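Local coordinates for conserved membrane protein (Chlamydia abortus, PDB 6GZU) that is a CE-clan effector that combines deubiquitinating and acetyltransferase activities and induces Golgi fragmentation, at residues 134-139 with 149-154. Sequence-based numbering, arbitrary orientation.
Sequences HWTLVI and FFDSLA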
ATOM      1  N   HIS A 134       3.069  -4.654 -12.766  1.00 26.08           N
ATOM      2  CA  HIS A 134       1.982  -5.285 -12.024  1.00 24.27           C
ATOM      3  C   HIS A 134       1.935  -4.614 -10.671  1.00 22.80           C
ATOM      4  O   HIS A 134       2.973  -4.372 -10.070  1.00 25.68           O
ATOM      5  CB  HIS A 134       2.143  -6.812 -11.856  1.00 27.39           C
ATOM      6  CG  HIS A 134       0.991  -7.451 -11.134  1.00 26.79           C
ATOM      7  ND1 HIS A 134      -0.304  -7.398 -11.624  1.00 26.49           N
ATOM      8  CD2 HIS A 134       0.918  -8.104  -9.942  1.00 26.22           C
ATOM      9  CE1 HIS A 134      -1.118  -8.011 -10.775  1.00 26.48           C
ATOM     10  NE2 HIS A 134      -0.402  -8.459  -9.751  1.00 24.97           N
ATOM     11  N   TRP A 135       0.731  -4.267 -10.226  1.00 21.08           N
ATOM     12  CA  TRP A 135       0.509  -3.600  -8.948  1.00 19.57           C
ATOM     13  C   TRP A 135      -0.194  -4.503  -7.972  1.00 20.40           C
ATOM     14  O   TRP A 135      -1.161  -5.192  -8.337  1.00 21.44           O
ATOM     15  CB  TRP A 135      -0.347  -2.353  -9.173  1.00 20.33           C
ATOM     16  CG  TRP A 135       0.335  -1.273  -9.925  1.00 21.04           C
ATOM     17  CD1 TRP A 135       0.160  -0.922 -11.237  1.00 22.16           C
ATOM     18  CD2 TRP A 135       1.249  -0.345  -9.393  1.00 21.57           C
ATOM     19  NE1 TRP A 135       0.965   0.145 -11.561  1.00 23.86           N
ATOM     20  CE2 TRP A 135       1.618   0.543 -10.418  1.00 23.54           C
ATOM     21  CE3 TRP A 135       1.809  -0.180  -8.123  1.00 22.95           C
ATOM     22  CZ2 TRP A 135       2.549   1.575 -10.210  1.00 24.27           C
ATOM     23  CZ3 TRP A 135       2.713   0.849  -7.917  1.00 25.17           C
ATOM     24  CH2 TRP A 135       3.076   1.712  -8.944  1.00 25.33           C
ATOM     25  N   THR A 136       0.301  -4.505  -6.728  1.00 19.46           N
ATOM     26  CA  THR A 136      -0.334  -5.184  -5.615  1.00 18.64           C
ATOM     27  C   THR A 136      -0.380  -4.226  -4.445  1.00 17.94           C
ATOM     28  O   THR A 136       0.062  -3.074  -4.554  1.00 19.61           O
ATOM     29  CB  THR A 136       0.448  -6.438  -5.230  1.00 17.72           C
ATOM     30  OG1 THR A 136       1.790  -6.077  -4.863  1.00 19.68           O
ATOM     31  CG2 THR A 136       0.523  -7.431  -6.389  1.00 19.37           C
ATOM     32  N   LEU A 137      -0.937  -4.662  -3.309  1.00 16.78           N
ATOM     33  CA  LEU A 137      -1.129  -3.745  -2.168  1.00 16.72           C
ATOM     34  C   LEU A 137      -0.729  -4.466  -0.886  1.00 16.53           C
ATOM     35  O   LEU A 137      -1.166  -5.596  -0.651  1.00 16.95           O
ATOM     36  CB  LEU A 137      -2.610  -3.347  -2.084  1.00 17.63           C
ATOM     37  CG  LEU A 137      -2.974  -2.374  -0.954  1.00 19.61           C
ATOM     38  CD1 LEU A 137      -2.327  -1.010  -1.235  1.00 21.37           C
ATOM     39  CD2 LEU A 137      -4.501  -2.258  -0.795  1.00 23.07           C
ATOM     40  N   VAL A 138       0.032  -3.800  -0.016  1.00 16.59           N
ATOM     41  CA  VAL A 138       0.355  -4.347   1.322  1.00 16.44           C
ATOM     42  C   VAL A 138      -0.293  -3.381   2.301  1.00 16.98           C
ATOM     43  O   VAL A 138      -0.038  -2.159   2.285  1.00 18.03           O
ATOM     44  CB  VAL A 138       1.878  -4.398   1.549  1.00 18.53           C
ATOM     45  CG1 VAL A 138       2.213  -4.729   3.027  1.00 19.98           C
ATOM     46  CG2 VAL A 138       2.522  -5.431   0.625  1.00 18.09           C
ATOM     47  N   ILE A 139      -1.149  -3.901   3.174  1.00 17.06           N
ATOM     48  CA  ILE A 139      -1.765  -3.087   4.202  1.00 17.26           C
ATOM     49  C   ILE A 139      -1.220  -3.525   5.571  1.00 17.46           C
ATOM     50  O   ILE A 139      -1.248  -4.721   5.916  1.00 19.38           O
ATOM     51  CB  ILE A 139      -3.304  -3.293   4.232  1.00 18.36           C
ATOM     52  CG1 ILE A 139      -3.938  -2.983   2.873  1.00 19.02           C
ATOM     53  CG2 ILE A 139      -3.922  -2.417   5.394  1.00 20.39           C
ATOM     54  CD1 ILE A 139      -5.396  -3.418   2.771  1.00 18.95           C
ATOM     55  N   PHE A 149      -1.972  -8.759   2.286  1.00 17.69           N
ATOM     56  CA  PHE A 149      -1.417  -8.629   0.950  1.00 17.72           C
ATOM     57  C   PHE A 149      -2.499  -8.926  -0.085  1.00 17.41           C
ATOM     58  O   PHE A 149      -3.120 -10.021  -0.082  1.00 18.81           O
ATOM     59  CB  PHE A 149      -0.275  -9.652   0.777  1.00 17.52           C
ATOM     60  CG  PHE A 149       0.270  -9.714  -0.617  1.00 17.47           C
ATOM     61  CD1 PHE A 149       0.919  -8.621  -1.172  1.00 17.53           C
ATOM     62  CD2 PHE A 149       0.134 -10.856  -1.369  1.00 19.01           C
ATOM     63  CE1 PHE A 149       1.446  -8.682  -2.454  1.00 18.30           C
ATOM     64  CE2 PHE A 149       0.662 -10.919  -2.634  1.00 18.05           C
ATOM     65  CZ  PHE A 149       1.293  -9.842  -3.182  1.00 18.26           C
ATOM     66  N   PHE A 150      -2.736  -7.951  -0.958  1.00 17.06           N
ATOM     67  CA  PHE A 150      -3.709  -8.105  -2.039  1.00 16.56           C
ATOM     68  C   PHE A 150      -3.062  -8.109  -3.400  1.00 17.87           C
ATOM     69  O   PHE A 150      -2.359  -7.182  -3.756  1.00 18.61           O
ATOM     70  CB  PHE A 150      -4.741  -6.957  -1.975  1.00 17.62           C
ATOM     71  CG  PHE A 150      -5.733  -6.976  -3.101  1.00 18.69           C
ATOM     72  CD1 PHE A 150      -5.417  -6.387  -4.326  1.00 18.91           C
ATOM     73  CD2 PHE A 150      -6.975  -7.599  -2.962  1.00 18.44           C
ATOM     74  CE1 PHE A 150      -6.322  -6.437  -5.382  1.00 18.91           C
ATOM     75  CE2 PHE A 150      -7.881  -7.638  -4.038  1.00 20.26           C
ATOM     76  CZ  PHE A 150      -7.553  -7.041  -5.216  1.00 20.12           C
ATOM     77  N   ASP A 151      -3.286  -9.189  -4.153  1.00 18.76           N
ATOM     78  CA  ASP A 151      -2.843  -9.336  -5.535  1.00 19.61           C
ATOM     79  C   ASP A 151      -4.033  -9.863  -6.296  1.00 17.99           C
ATOM     80  O   ASP A 151      -4.478 -11.005  -6.053  1.00 19.08           O
ATOM     81  CB  ASP A 151      -1.707 -10.346  -5.582  1.00 20.34           C
ATOM     82  CG  ASP A 151      -1.247 -10.646  -6.992  1.00 21.07           C
ATOM     83  OD1 ASP A 151      -1.720  -9.989  -7.944  1.00 22.65           O
ATOM     84  OD2 ASP A 151      -0.428 -11.544  -7.142  1.00 23.29           O
ATOM     85  N   SER A 152      -4.570  -9.053  -7.216  1.00 20.02           N
ATOM     86  CA  SER A 152      -5.714  -9.470  -8.014  1.00 21.53           C
ATOM     87  C   SER A 152      -5.400 -10.653  -8.909  1.00 21.94           C
ATOM     88  O   SER A 152      -6.335 -11.313  -9.391  1.00 23.81           O
ATOM     89  CB  SER A 152      -6.277  -8.311  -8.863  1.00 23.18           C
ATOM     90  OG  SER A 152      -5.248  -7.573  -9.537  1.00 24.32           O
ATOM     91  N   LEU A 153      -4.113 -10.957  -9.128  1.00 20.29           N
ATOM     92  CA  LEU A 153      -3.744 -12.148  -9.890  1.00 21.19           C
ATOM     93  C   LEU A 153      -3.304 -13.311  -8.975  1.00 20.81           C
ATOM     94  O   LEU A 153      -2.785 -14.330  -9.487  1.00 22.65           O
ATOM     95  CB  LEU A 153      -2.652 -11.790 -10.887  1.00 21.80           C
ATOM     96  CG  LEU A 153      -3.160 -10.993 -12.093  1.00 23.21           C
ATOM     97  CD1 LEU A 153      -2.040 -10.608 -13.045  1.00 23.16           C
ATOM     98  CD2 LEU A 153      -4.242 -11.769 -12.883  1.00 25.56           C
ATOM     99  N   ALA A 154      -3.522 -13.136  -7.644  1.00 20.79           N
ATOM    100  CA  ALA A 154      -3.249 -14.116  -6.564  1.00 21.15           C
ATOM    101  C   ALA A 154      -1.798 -14.432  -6.336  1.00 23.04           C
ATOM    102  O   ALA A 154      -1.305 -14.283  -5.206  1.00 24.52           O
ATOM    103  CB  ALA A 154      -4.027 -15.442  -6.815  1.00 21.27           C
TER
HETATM  104  O   HOH W   1      -3.557  -6.255  -7.533  1.00 19.81           O
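His-134 reaches across to Asp-151 at the open end of an antiparallel beta hairpin, the arrangement that in CE-clan, Ulp1-like cysteine proteases supplies the histidine and acid of the catalytic triad; Cys-204, touching the imidazole, is probably the nucleophile. With CG anti to the backbone N (chi1 -178°), the His-134 ring extends toward the type I turn from Asp-151 to Ala-154, and NE2 donates to Asp-151 OD1 over 2.7 Å. The acceptor lies almost in the imidazole plane, yet the histidine meets the carboxylate from above, the two planes being 59° apart. Leu-153 N closes an Asx turn by binding the same OD1 from the opposite carboxylate face at 2.8 Å, while OD2 takes the backbone N of Phe-156; these bonds restrain rotation of the acid. Leu-153 CD1 rests 3.6 Å from His-134 CE1. Further along the strand, Thr-136 CG2 packs against Asp-151 CG; Thr-136 CB and OG1 lie by Phe-149 CE1, although OG1 is hydrogen-bonded to Leu-105 O. Val-138 CG2 meets that ring at its edge, 4.0 Å from Phe-149 CD1, on the side of the sheet facing helix 159-174. Leu-137 and Phe-150 pair through two backbone hydrogen bonds, their side chains on the other side, where Phe-150 stacks on Phe-211. Where the two segments diverge, one water bridges them, donating to Trp-135 O at 2.7 Å and accepting from Ser-152 N at 3.0 Å.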